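PDB 6WT2: putative NAD(P)H-flavin oxidoreductase from Neisseria meningitidis serogroup A / serotype 4A, which binds flavin mononucleotide and probably uses NAD(P)H to reduce nitro compounds such as chloramphenicol. Local coordinates for residues Ser46-Ser49 with Glu53-Gln56; Val87-Lys92 with Gly154-Gly159; Pro63-Ala68 with Arg180-Gln185; Gln67-Phe72 with Asp78-Ala83; Phe101-Leu106 with Asp115-Ser120. One frame throughout, in Å; residues are numbered along the deposited sequence. Where two conformers were deposited one is given.

Contact 1: Ser46-Ser49 with Glu53-Gln56. With FMN (flavin mononucleotide), chain K.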
# COMPACT_ATOMS: atom_id res chain seq x y z
N SER A 46 -7.79 1.51 7.52
CA SER A 46 -7.20 1.89 6.25
C SER A 46 -8.28 1.88 5.17
O SER A 46 -9.28 1.17 5.29
CB SER A 46 -6.07 0.95 5.86
OG SER A 46 -4.94 1.14 6.70
N PRO A 47 -8.13 2.69 4.12
CA PRO A 47 -9.09 2.66 3.02
C PRO A 47 -8.82 1.46 2.12
O PRO A 47 -7.76 0.84 2.15
CB PRO A 47 -8.82 3.97 2.29
CG PRO A 47 -7.33 4.17 2.48
CD PRO A 47 -7.04 3.67 3.88
N SER A 48 -9.81 1.18 1.29
CA SER A 48 -9.72 0.10 0.31
C SER A 48 -10.68 0.41 -0.82
O SER A 48 -11.71 1.06 -0.62
CB SER A 48 -10.06 -1.26 0.93
OG SER A 48 -11.33 -1.22 1.56
N SER A 49 -10.34 -0.09 -2.00
CA SER A 49 -11.20 0.05 -3.16
C SER A 49 -12.60 -0.46 -2.84
O SER A 49 -12.75 -1.54 -2.28
CB SER A 49 -10.61 -0.72 -4.35
OG SER A 49 -11.39 -0.52 -5.52
N GLU A 53 -12.26 -3.86 2.07
CA GLU A 53 -11.50 -4.33 3.22
C GLU A 53 -11.08 -5.79 3.04
O GLU A 53 -11.38 -6.64 3.89
CB GLU A 53 -12.31 -4.17 4.50
CG GLU A 53 -12.73 -2.73 4.80
CD GLU A 53 -13.71 -2.64 5.97
OE1 GLU A 53 -13.39 -3.17 7.06
OE2 GLU A 53 -14.80 -2.04 5.79
N PRO A 54 -10.39 -6.12 1.95
CA PRO A 54 -10.25 -7.52 1.55
C PRO A 54 -9.09 -8.21 2.25
O PRO A 54 -8.30 -8.91 1.62
CB PRO A 54 -10.01 -7.41 0.05
CG PRO A 54 -9.14 -6.17 -0.06
CD PRO A 54 -9.65 -5.22 1.03
N TRP A 55 -8.97 -7.99 3.56
CA TRP A 55 -7.80 -8.42 4.30
C TRP A 55 -8.20 -9.17 5.57
O TRP A 55 -9.29 -8.97 6.11
CB TRP A 55 -6.92 -7.23 4.67
CG TRP A 55 -7.67 -6.02 5.22
CD1 TRP A 55 -8.46 -5.96 6.33
CD2 TRP A 55 -7.63 -4.70 4.68
NE1 TRP A 55 -8.93 -4.67 6.51
CE2 TRP A 55 -8.42 -3.88 5.51
CE3 TRP A 55 -6.98 -4.12 3.58
CZ2 TRP A 55 -8.60 -2.52 5.26
CZ3 TRP A 55 -7.16 -2.78 3.33
CH2 TRP A 55 -7.95 -1.99 4.17
N GLN A 56 -7.29 -10.04 6.01
CA GLN A 56 -7.25 -10.55 7.37
C GLN A 56 -5.84 -10.31 7.89
O GLN A 56 -4.89 -10.35 7.11
CB GLN A 56 -7.56 -12.05 7.44
CG GLN A 56 -8.88 -12.45 6.84
CD GLN A 56 -10.03 -12.21 7.78
OE1 GLN A 56 -10.62 -11.12 7.80
NE2 GLN A 56 -10.36 -13.22 8.58
N1 FMN K . -13.48 6.40 -4.20
C2 FMN K . -14.05 6.98 -5.30
O2 FMN K . -15.01 7.75 -5.11
N3 FMN K . -13.71 6.66 -6.56
C4 FMN K . -12.71 5.80 -6.83
O4 FMN K . -12.32 5.58 -7.99
C4A FMN K . -12.01 5.18 -5.69
N5 FMN K . -11.11 4.19 -5.89
C5A FMN K . -10.41 3.72 -4.85
C6 FMN K . -9.24 3.00 -5.10
C7 FMN K . -8.54 2.48 -4.02
C7M FMN K . -7.27 1.71 -4.28
C8 FMN K . -8.91 2.88 -2.64
C8M FMN K . -8.09 2.44 -1.45
C9 FMN K . -10.07 3.60 -2.40
C9A FMN K . -10.77 4.11 -3.46
N10 FMN K . -11.89 4.93 -3.22
C10 FMN K . -12.53 5.47 -4.34
C1' FMN K . -12.28 5.31 -1.86
C2' FMN K . -13.02 4.16 -1.15
O2' FMN K . -14.37 4.09 -1.63
C3' FMN K . -13.02 4.46 0.34
O3' FMN K . -11.67 4.37 0.80
C4' FMN K . -13.88 3.47 1.14
O4' FMN K . -15.21 3.55 0.63
C5' FMN K . -13.85 3.83 2.62
O5' FMN K . -14.14 5.22 2.77
P FMN K . -13.13 6.15 3.60
O1P FMN K . -13.00 5.48 4.93
O2P FMN K . -13.76 7.51 3.60
O3P FMN K . -11.87 6.08 2.74

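Contact 2: Val87-Lys92 with Gly154-Gly159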
# COMPACT_ATOMS: atom_id res chain seq x y z
N VAL A 87 2.85 -10.09 11.89
CA VAL A 87 1.56 -10.06 11.21
C VAL A 87 1.77 -10.59 9.80
O VAL A 87 2.66 -10.12 9.08
CB VAL A 87 0.95 -8.65 11.18
CG1 VAL A 87 -0.39 -8.64 10.43
CG2 VAL A 87 0.75 -8.12 12.60
N VAL A 88 0.98 -11.58 9.42
CA VAL A 88 0.93 -12.06 8.04
C VAL A 88 -0.40 -11.60 7.48
O VAL A 88 -1.46 -11.92 8.03
CB VAL A 88 1.06 -13.59 7.97
CG1 VAL A 88 0.93 -14.06 6.52
CG2 VAL A 88 2.39 -14.05 8.60
N PHE A 89 -0.35 -10.83 6.40
CA PHE A 89 -1.53 -10.26 5.77
C PHE A 89 -2.09 -11.24 4.76
O PHE A 89 -1.37 -11.75 3.90
CB PHE A 89 -1.19 -8.94 5.07
CG PHE A 89 -0.75 -7.84 6.00
CD1 PHE A 89 -1.64 -6.83 6.36
CD2 PHE A 89 0.54 -7.80 6.51
CE1 PHE A 89 -1.24 -5.80 7.20
CE2 PHE A 89 0.95 -6.79 7.37
CZ PHE A 89 0.06 -5.78 7.70
N LEU A 90 -3.39 -11.51 4.87
CA LEU A 90 -4.12 -12.30 3.89
C LEU A 90 -4.95 -11.37 3.02
O LEU A 90 -5.50 -10.38 3.50
CB LEU A 90 -5.05 -13.31 4.57
CG LEU A 90 -4.43 -14.20 5.63
CD1 LEU A 90 -5.56 -15.12 6.21
CD2 LEU A 90 -3.26 -14.98 5.09
N ALA A 91 -5.09 -11.73 1.75
CA ALA A 91 -5.98 -11.01 0.85
C ALA A 91 -7.08 -11.94 0.36
O ALA A 91 -6.88 -13.15 0.20
CB ALA A 91 -5.19 -10.41 -0.34
N LYS A 92 -8.27 -11.37 0.15
CA LYS A 92 -9.41 -12.14 -0.32
C LYS A 92 -9.18 -12.69 -1.73
O LYS A 92 -8.74 -11.96 -2.63
CB LYS A 92 -10.65 -11.26 -0.33
CG LYS A 92 -11.95 -12.04 -0.54
CD LYS A 92 -12.21 -12.95 0.65
CE LYS A 92 -13.41 -13.88 0.45
NZ LYS A 92 -13.11 -14.96 -0.53
N GLY A 154 1.35 -0.27 4.94
CA GLY A 154 2.01 1.03 5.06
C GLY A 154 1.54 1.83 6.26
O GLY A 154 2.36 2.40 6.99
N ASN A 155 0.23 1.85 6.49
CA ASN A 155 -0.33 2.65 7.59
C ASN A 155 0.06 2.10 8.95
O ASN A 155 0.40 2.86 9.86
CB ASN A 155 -1.85 2.71 7.46
CG ASN A 155 -2.31 3.72 6.43
OD1 ASN A 155 -1.60 4.69 6.13
ND2 ASN A 155 -3.52 3.53 5.91
N MSE A 156 -0.00 0.78 9.13
CA MSE A 156 0.40 0.18 10.39
C MSE A 156 1.87 0.47 10.73
O MSE A 156 2.19 0.85 11.86
CB MSE A 156 0.13 -1.32 10.36
CG MSE A 156 -1.36 -1.61 10.39
SE MSE A 156 -1.76 -3.44 9.89
CE MSE A 156 -0.80 -4.29 11.34
N MSE A 157 2.76 0.34 9.75
CA MSE A 157 4.19 0.59 10.01
C MSE A 157 4.52 2.05 10.28
O MSE A 157 5.32 2.37 11.16
CB MSE A 157 5.03 0.09 8.84
CG MSE A 157 4.98 -1.41 8.68
SE MSE A 157 6.21 -1.96 7.33
CE MSE A 157 5.52 -0.83 5.87
N THR A 158 3.89 2.94 9.52
CA THR A 158 4.10 4.37 9.76
C THR A 158 3.56 4.78 11.12
O THR A 158 4.27 5.42 11.92
CB THR A 158 3.45 5.18 8.64
OG1 THR A 158 4.16 4.92 7.42
CG2 THR A 158 3.50 6.68 8.97
N GLY A 159 2.32 4.40 11.41
CA GLY A 159 1.73 4.75 12.69
C GLY A 159 2.52 4.18 13.85
O GLY A 159 2.77 4.88 14.84

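Contact 3: Pro63-Ala68 with Arg180-Gln185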
# COMPACT_ATOMS: atom_id res chain seq x y z
N PRO A 63 5.27 -19.37 19.20
CA PRO A 63 6.61 -19.69 18.69
C PRO A 63 6.69 -21.03 17.96
O PRO A 63 7.65 -21.22 17.18
CB PRO A 63 7.47 -19.67 19.96
CG PRO A 63 6.49 -20.00 21.07
CD PRO A 63 5.23 -19.29 20.67
N GLU A 64 5.75 -21.96 18.17
CA GLU A 64 5.73 -23.18 17.36
C GLU A 64 5.49 -22.84 15.89
O GLU A 64 6.11 -23.43 14.99
CB GLU A 64 4.65 -24.16 17.83
CG GLU A 64 4.64 -25.46 17.00
CD GLU A 64 3.38 -26.31 17.19
OE1 GLU A 64 2.37 -25.79 17.70
OE2 GLU A 64 3.42 -27.51 16.84
N ILE A 65 4.59 -21.89 15.63
CA ILE A 65 4.34 -21.50 14.26
C ILE A 65 5.53 -20.72 13.72
O ILE A 65 5.98 -20.97 12.60
CB ILE A 65 3.04 -20.68 14.18
CG1 ILE A 65 1.86 -21.52 14.67
CG2 ILE A 65 2.79 -20.22 12.74
CD1 ILE A 65 0.53 -20.76 14.56
N ARG A 66 6.08 -19.81 14.51
CA ARG A 66 7.25 -19.06 14.04
C ARG A 66 8.39 -19.99 13.67
O ARG A 66 9.05 -19.80 12.64
CB ARG A 66 7.70 -18.07 15.11
CG ARG A 66 6.77 -16.89 15.30
CD ARG A 66 7.42 -15.87 16.21
NE ARG A 66 6.52 -14.77 16.54
CZ ARG A 66 6.92 -13.64 17.11
NH1 ARG A 66 8.21 -13.47 17.38
NH2 ARG A 66 6.04 -12.68 17.38
N GLN A 67 8.65 -21.01 14.49
CA GLN A 67 9.72 -21.95 14.17
C GLN A 67 9.38 -22.78 12.94
O GLN A 67 10.28 -23.16 12.18
CB GLN A 67 9.99 -22.85 15.36
CG GLN A 67 10.61 -22.12 16.52
CD GLN A 67 12.07 -21.78 16.29
OE1 GLN A 67 12.54 -20.72 16.69
NE2 GLN A 67 12.79 -22.68 15.64
N ALA A 68 8.09 -23.03 12.70
CA ALA A 68 7.69 -23.83 11.55
C ALA A 68 7.91 -23.09 10.23
O ALA A 68 8.17 -23.72 9.20
CB ALA A 68 6.22 -24.24 11.67
N ARG A 180 0.83 -23.23 2.94
CA ARG A 180 0.72 -24.62 3.38
C ARG A 180 0.79 -24.74 4.90
O ARG A 180 -0.02 -25.43 5.52
CB ARG A 180 1.83 -25.46 2.73
CG ARG A 180 2.05 -26.83 3.38
CD ARG A 180 3.29 -27.52 2.82
NE ARG A 180 4.52 -27.11 3.50
CZ ARG A 180 5.74 -27.19 2.97
NH1 ARG A 180 5.90 -27.64 1.73
NH2 ARG A 180 6.80 -26.80 3.67
N VAL A 181 1.75 -24.05 5.52
CA VAL A 181 1.93 -24.15 6.97
C VAL A 181 0.81 -23.43 7.71
O VAL A 181 0.20 -23.99 8.64
CB VAL A 181 3.31 -23.60 7.37
CG1 VAL A 181 3.39 -23.44 8.89
CG2 VAL A 181 4.43 -24.53 6.88
N LEU A 182 0.52 -22.18 7.35
CA LEU A 182 -0.48 -21.42 8.09
C LEU A 182 -1.88 -22.00 7.90
O LEU A 182 -2.66 -22.07 8.86
CB LEU A 182 -0.47 -19.96 7.66
CG LEU A 182 0.80 -19.16 7.96
CD1 LEU A 182 0.56 -17.69 7.60
CD2 LEU A 182 1.20 -19.29 9.42
N SER A 183 -2.22 -22.39 6.68
CA SER A 183 -3.57 -22.90 6.43
C SER A 183 -3.67 -24.42 6.57
O SER A 183 -4.65 -24.93 7.11
CB SER A 183 -4.05 -22.50 5.04
OG SER A 183 -5.22 -23.24 4.75
N GLY A 184 -2.69 -25.15 6.05
CA GLY A 184 -2.81 -26.59 6.07
C GLY A 184 -2.41 -27.19 7.40
O GLY A 184 -3.15 -27.97 7.99
N GLN A 185 -1.22 -26.82 7.88
CA GLN A 185 -0.69 -27.42 9.10
C GLN A 185 -1.38 -26.89 10.35
O GLN A 185 -1.66 -27.66 11.27
CB GLN A 185 0.82 -27.19 9.17
CG GLN A 185 1.49 -27.80 10.40
CD GLN A 185 3.00 -27.67 10.36
OE1 GLN A 185 3.60 -27.37 9.32
NE2 GLN A 185 3.64 -27.91 11.51

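Contact 4: Gln67-Phe72 with Asp78-Ala83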
# COMPACT_ATOMS: atom_id res chain seq x y z
N GLN A 67 8.65 -21.01 14.49
CA GLN A 67 9.72 -21.95 14.17
C GLN A 67 9.38 -22.78 12.94
O GLN A 67 10.28 -23.16 12.18
CB GLN A 67 9.99 -22.85 15.36
CG GLN A 67 10.61 -22.12 16.52
CD GLN A 67 12.07 -21.78 16.29
OE1 GLN A 67 12.54 -20.72 16.69
NE2 GLN A 67 12.79 -22.68 15.64
N ALA A 68 8.09 -23.03 12.70
CA ALA A 68 7.69 -23.83 11.55
C ALA A 68 7.91 -23.09 10.23
O ALA A 68 8.17 -23.72 9.20
CB ALA A 68 6.22 -24.24 11.67
N ILE A 69 7.80 -21.75 10.24
CA ILE A 69 7.97 -21.00 9.00
C ILE A 69 9.40 -20.51 8.81
O ILE A 69 9.77 -20.13 7.69
CB ILE A 69 6.98 -19.81 8.95
CG1 ILE A 69 7.22 -18.84 10.11
CG2 ILE A 69 5.54 -20.31 8.93
CD1 ILE A 69 6.25 -17.68 10.14
N LYS A 70 10.22 -20.55 9.85
CA LYS A 70 11.59 -20.07 9.74
C LYS A 70 12.40 -20.70 8.60
O LYS A 70 13.10 -19.94 7.90
CB LYS A 70 12.29 -20.27 11.09
CG LYS A 70 13.76 -19.86 11.07
CD LYS A 70 14.46 -20.19 12.38
CE LYS A 70 13.83 -19.46 13.55
NZ LYS A 70 14.45 -19.91 14.84
N PRO A 71 12.36 -22.02 8.35
CA PRO A 71 13.22 -22.59 7.31
C PRO A 71 13.01 -22.02 5.92
O PRO A 71 13.94 -22.10 5.10
CB PRO A 71 12.87 -24.09 7.35
CG PRO A 71 12.33 -24.31 8.70
CD PRO A 71 11.59 -23.07 9.05
N PHE A 72 11.85 -21.45 5.60
CA PHE A 72 11.65 -20.86 4.29
C PHE A 72 11.41 -19.35 4.35
O PHE A 72 10.98 -18.76 3.35
CB PHE A 72 10.49 -21.55 3.55
CG PHE A 72 9.19 -21.58 4.32
CD1 PHE A 72 8.34 -20.49 4.32
CD2 PHE A 72 8.82 -22.72 5.01
CE1 PHE A 72 7.13 -20.52 5.03
CE2 PHE A 72 7.60 -22.77 5.72
CZ PHE A 72 6.77 -21.67 5.72
N ASP A 78 16.11 -14.03 11.40
CA ASP A 78 16.54 -13.62 12.73
C ASP A 78 15.40 -12.96 13.51
O ASP A 78 15.34 -13.10 14.73
CB ASP A 78 17.74 -12.68 12.61
CG ASP A 78 18.99 -13.39 12.09
OD1 ASP A 78 19.22 -14.57 12.46
OD2 ASP A 78 19.76 -12.77 11.32
N ALA A 79 14.49 -12.27 12.83
CA ALA A 79 13.41 -11.57 13.52
C ALA A 79 12.38 -12.53 14.09
O ALA A 79 11.68 -12.18 15.04
CB ALA A 79 12.72 -10.59 12.57
N LEU A 80 12.26 -13.73 13.51
CA LEU A 80 11.32 -14.72 14.04
C LEU A 80 11.66 -15.11 15.48
O LEU A 80 10.78 -15.51 16.24
CB LEU A 80 11.28 -15.94 13.12
CG LEU A 80 10.53 -15.64 11.83
CD1 LEU A 80 10.72 -16.72 10.79
CD2 LEU A 80 9.05 -15.43 12.13
N ASP A 81 12.94 -14.99 15.86
CA ASP A 81 13.35 -15.26 17.23
C ASP A 81 13.23 -14.05 18.14
O ASP A 81 13.11 -14.23 19.36
CB ASP A 81 14.79 -15.77 17.25
CG ASP A 81 14.98 -17.04 16.46
OD1 ASP A 81 14.04 -17.87 16.45
OD2 ASP A 81 16.05 -17.22 15.84
N THR A 82 13.25 -12.84 17.61
CA THR A 82 13.40 -11.66 18.45
C THR A 82 12.26 -10.67 18.37
O THR A 82 12.13 -9.84 19.28
CB THR A 82 14.71 -10.92 18.12
OG1 THR A 82 14.66 -10.39 16.79
CG2 THR A 82 15.93 -11.88 18.25
N ALA A 83 11.45 -10.70 17.32
CA ALA A 83 10.39 -9.70 17.17
C ALA A 83 9.32 -9.88 18.24
O ALA A 83 9.00 -11.00 18.64
CB ALA A 83 9.75 -9.79 15.78

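Contact 5: Phe101-Leu106 with Asp115-Ser120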
# COMPACT_ATOMS: atom_id res chain seq x y z
N PHE A 101 -18.92 -12.03 -0.30
CA PHE A 101 -18.03 -11.16 0.45
C PHE A 101 -18.19 -9.71 0.01
O PHE A 101 -18.18 -8.80 0.85
CB PHE A 101 -16.59 -11.63 0.30
CG PHE A 101 -15.58 -10.73 0.98
CD1 PHE A 101 -15.24 -10.95 2.31
CD2 PHE A 101 -15.00 -9.67 0.31
CE1 PHE A 101 -14.32 -10.13 2.95
CE2 PHE A 101 -14.08 -8.84 0.94
CZ PHE A 101 -13.74 -9.07 2.26
N MSE A 102 -18.32 -9.48 -1.29
CA MSE A 102 -18.49 -8.13 -1.81
C MSE A 102 -19.88 -7.59 -1.49
O MSE A 102 -20.04 -6.40 -1.22
CB MSE A 102 -18.24 -8.10 -3.32
CG MSE A 102 -16.75 -8.33 -3.69
SE MSE A 102 -15.61 -6.89 -3.04
CE MSE A 102 -16.71 -5.45 -3.69
N LEU A 103 -20.89 -8.48 -1.49
CA LEU A 103 -22.22 -8.06 -1.07
C LEU A 103 -22.19 -7.50 0.35
O LEU A 103 -22.78 -6.45 0.62
CB LEU A 103 -23.20 -9.23 -1.16
CG LEU A 103 -24.64 -8.84 -0.83
CD1 LEU A 103 -25.13 -7.82 -1.84
CD2 LEU A 103 -25.55 -10.07 -0.80
N GLU A 104 -21.47 -8.17 1.25
CA GLU A 104 -21.39 -7.71 2.63
C GLU A 104 -20.71 -6.34 2.72
O GLU A 104 -21.16 -5.47 3.48
CB GLU A 104 -20.66 -8.75 3.48
CG GLU A 104 -20.54 -8.42 4.97
CD GLU A 104 -21.83 -8.68 5.78
OE1 GLU A 104 -22.92 -8.89 5.18
OE2 GLU A 104 -21.74 -8.67 7.03
N SER A 105 -19.63 -6.13 1.95
CA SER A 105 -18.95 -4.85 2.02
C SER A 105 -19.82 -3.73 1.47
O SER A 105 -19.79 -2.61 1.98
CB SER A 105 -17.61 -4.91 1.27
OG SER A 105 -17.80 -5.00 -0.14
N LEU A 106 -20.66 -4.04 0.47
CA LEU A 106 -21.58 -3.05 -0.09
C LEU A 106 -22.64 -2.63 0.92
O LEU A 106 -22.98 -1.45 1.02
CB LEU A 106 -22.24 -3.61 -1.34
CG LEU A 106 -23.31 -2.69 -1.92
CD1 LEU A 106 -22.71 -1.34 -2.24
CD2 LEU A 106 -23.93 -3.30 -3.18
N ASP A 115 -32.96 -2.24 -5.13
CA ASP A 115 -32.69 -1.58 -6.40
C ASP A 115 -31.39 -0.79 -6.34
O ASP A 115 -30.60 -0.81 -7.30
CB ASP A 115 -33.86 -0.67 -6.79
CG ASP A 115 -35.17 -1.43 -6.86
OD1 ASP A 115 -35.14 -2.62 -7.23
OD2 ASP A 115 -36.23 -0.84 -6.55
N ALA A 116 -31.12 -0.11 -5.22
CA ALA A 116 -29.86 0.60 -5.07
C ALA A 116 -28.67 -0.35 -5.10
O ALA A 116 -27.67 -0.09 -5.78
CB ALA A 116 -29.85 1.42 -3.78
N MSE A 117 -28.77 -1.47 -4.40
CA MSE A 117 -27.70 -2.48 -4.39
C MSE A 117 -27.45 -3.02 -5.78
O MSE A 117 -26.29 -3.15 -6.20
CB MSE A 117 -28.04 -3.64 -3.46
CG MSE A 117 -27.88 -3.32 -1.99
SE MSE A 117 -28.09 -4.93 -0.91
CE MSE A 117 -29.80 -5.55 -1.58
N ALA A 118 -28.53 -3.35 -6.47
CA ALA A 118 -28.41 -3.85 -7.83
C ALA A 118 -27.64 -2.88 -8.72
O ALA A 118 -26.79 -3.29 -9.52
CB ALA A 118 -29.80 -4.13 -8.42
N LYS A 119 -27.90 -1.58 -8.57
CA LYS A 119 -27.26 -0.58 -9.42
C LYS A 119 -25.78 -0.41 -9.08
O LYS A 119 -24.95 -0.17 -9.96
CB LYS A 119 -28.00 0.75 -9.30
CG LYS A 119 -27.66 1.77 -10.38
CD LYS A 119 -28.72 2.87 -10.44
CE LYS A 119 -28.65 3.79 -9.23
NZ LYS A 119 -27.45 4.68 -9.23
N SER A 120 -25.45 -0.51 -7.79
CA SER A 120 -24.05 -0.47 -7.37
C SER A 120 -23.28 -1.67 -7.92
O SER A 120 -22.16 -1.52 -8.43
CB SER A 120 -23.95 -0.45 -5.85
OG SER A 120 -24.39 0.79 -5.32

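Contact 1: Ser46-Ser49 with Glu53-Gln56
Ser48 OG accepts the backbone N-H of Glu53 at 2.8 Å between OG and N, with an N-H...O angle of 158°, the one hydrogen bond between the two segments. OG stands between the backbone N and the carbonyl carbon of its own residue (chi1 54°), from where it faces the start of segment 53-56. Beside the hydroxyl, Ser48 CB rests 4.0 Å from Pro54 CD, and Pro54 itself is the centre of an inverse gamma turn that bends the chain just before the strand begins. The indole of Trp55 folds back over that turn: Glu53 CA lies over the centre of one ring face and Pro54 CD nearer its rim. The CH2 corner of the same indole points at the other segment, where two carbonyl oxygens meet its edge in the ring plane, Pro47 O at 3.5 Å and Ser46 O at 3.6 Å from CH2. Pro47 O is buried without any polar partner, whereas Ser46 O accepts from Arg214 of the second subunit. The loop also packs against the flavin, with Pro47 CB 3.2 Å from FMN O3' and Ser49 N 3.4 Å from FMN C8; Ser21, Arg23 and Arg214 of the second subunit hydrogen-bond the cofactor. The loop after helix 33-44 is thus fastened to the chain entering strand 55-59, while helix 138-162 packs against Pro47, Ser49 and Pro54.

Contact 2: Val87-Lys92 with Gly154-Gly159
Phe89 CG and Met156 CG each lie anti to their own carbonyl carbon (chi1 -65° and -70°), and these torsions send the two side chains at each other from opposite directions, one from the strand and one from the helix. In the selenomethionine at 156 the extended chi2 carries the selenium to the edge of the phenyl ring, and a bend at chi3 turns the methyl aside. SE is 3.6 Å from Phe89 CE1 and 3.7 Å from Phe89 CZ, so it faces the CE1-CZ side of the ring. Measured to the centroid of the Phe89 ring, Met156 SE lies at 4.8 Å and 78° off the normal: a Met-aromatic contact made at the edge. The bent methyl adds two looser touches, Met156 CE to Phe89 CZ at 4.0 Å and Met156 CE to Val87 CG2 at 4.3 Å. Val87 also serves the ring from within its own strand, because its CG1 sits 3.8 Å above the Phe89 ring plane, toward the rim. Everything that meets here is apolar and buried, close to the centre of the chain. Phe57 of the neighbouring strand and Leu153 of the helix also meet the Phe89 ring. In this way strand 85-92, lying between strands 55-59 and 194-203 of the antiparallel sheet, packs onto helix 138-162, whose Asn155 bonds Thr158 of the second subunit while its Thr158 bonds Asn155 of that subunit.

Contact 3: Pro63-Ala68 with Arg180-Gln185
Ile65 of helix 63-69 offers its CG2 branch to helix 175-185, where it meets Leu182 CD2 at 3.8 Å; the two side chains cross at about a right angle, touching through one methyl of each. Nearly one turn further along, Ala68 points its CB toward the partner helix and reaches Val181 CG1 at 4.0 Å. The valine presents that methyl because CG1 is anti to its backbone N (chi1 168°). At the exposed end of the interface the long, extended chain of Gln185 reaches across only loosely, with its amide NE2 4.5 Å from Ala68 CB.

Behind these side chains stand two helices whose N-to-C directions differ by 128°, their axes coming no closer than 10.6 Å in these segments. Helix 63-69 follows strand 55-59 in the chain, while helix 175-185 follows strand 166-170; those strands are the two outermost of the antiparallel sheet within this chain, so the packing joins helical elements that come after opposite edges of the sheet.

The second helix departs from regular alpha geometry at its end, where a wider pi-type turn lets Gln185 N bond to Arg180 O at 3.0 Å. Farther out, Phe186 lies against Val181 and Glu64, and Val60 against Ile65. Arg66, on another side of the first helix, donates to the backbone oxygens of Val60, Ala83 and Ser84, which ties helix 63-69 to the chain on both sides of it, and Ala224 of the second subunit also touches Ile65.

Contact 4: Gln67-Phe72 with Asp78-Ala83
Lys70 and Asp81 approach nearly at right angles, the ammonium group meeting the carboxylate on the side shared by its two oxygens. Lys70 NZ is 2.6 Å from Asp81 OD1, using the syn lone pair of that oxygen, and 3.3 Å from Asp81 OD2, so the salt bridge is concentrated on OD1. The lysine gets there by leaving its backbone with CG opposite the backbone N (chi1 177°), running straight, and then bending at chi3 (-61°) to bring NZ round to the aspartate. Closer to the backbone than this polar arm, Leu80 pushes into the other segment: its CD1 lies 3.6 Å from Lys70 CA and 3.9 Å from Lys70 CB, against the base of the lysine. The same Leu80 CD1 also comes within 4.1 Å of Ile69 CG1, while Leu80 CD2 meets Ile69 CD1 at 4.1 Å, and these two side chains again cross at about a right angle. Leu86 of strand 85-92 touches both apolar residues. The two segments are joined by a short connection that includes Gly75, an FMN-binding residue, and helix 175-185 flanks Ile69 and Phe72. The chemistry is layered, an aliphatic contact with Leu80 and Ile69 buried and an ion pair toward the surface; because Asp81 is exposed, solvent probably screens the charges of the salt bridge.

Contact 5: Phe101-Leu106 with Asp115-Ser120
Apolar packing joins helix 100-108 to helix 114-131, and Leu106 carries most of it. Its CG lies opposite the backbone N (chi1 175°), which extends the isobutyl group toward the second helix with both methyls leading. They straddle Ser120 CB, which is 3.9 Å from Leu106 CD1 and 3.9 Å from Leu106 CD2. The second of these methyls also settles beside the selenomethionine at 117, with Leu106 CD2 4.1 Å from Met117 CG and 3.8 Å from Met117 O. The selenium of that residue lies alongside Leu103, where Leu103 CD1 and Met117 SE are 4.2 Å apart at the partly exposed border.

The two segments belong to consecutive helices joined by a short loop, with N-to-C directions 121° apart and axes 11.3 Å from each other at closest approach. This pair lies far from the middle of the chain, about 24 Å from its centre to that of the contact. Val111 of the loop packs on both Leu106 and Ser120, and Leu121 and Tyr124 of the second helix continue the apolar surface around Leu106.

Polar bonds lie within or just before each helix and do not link the two segments. Ser105 OG turns back to donate to Met102 O at 2.9 Å, tilted 22° from the carbonyl plane. Leu106 N reaches that oxygen from the same face, so two donors grip one acceptor and the serine hydroxyl is satisfied inside its own helix. At the start of the second helix, Glu113 accepts from the backbone N-H groups of Asp115 and Ala116.

How the contacts relate
Contacts 1 and 2 form the interior: they lie 10 Å apart between centres, share the antiparallel sheet through strands 55-59 and 85-92, and are tied by a probable hydrogen bond between Ser46 and Asn155. Contact 1 mixes one hydrogen bond with indole packing beside the cofactor; contact 2 is wholly apolar. Contacts 3 and 4 both use helix 63-69, with Val181 packing on Ile69 and Phe72; contact 3 is largely buried and aliphatic, whereas contact 4 adds an ion pair near the surface. Contact 5 stands on the other side of the chain's centre from contact 4, about 41 Å away between centres, yet Phe101 brings it against Glu53 and Pro54 of contact 1.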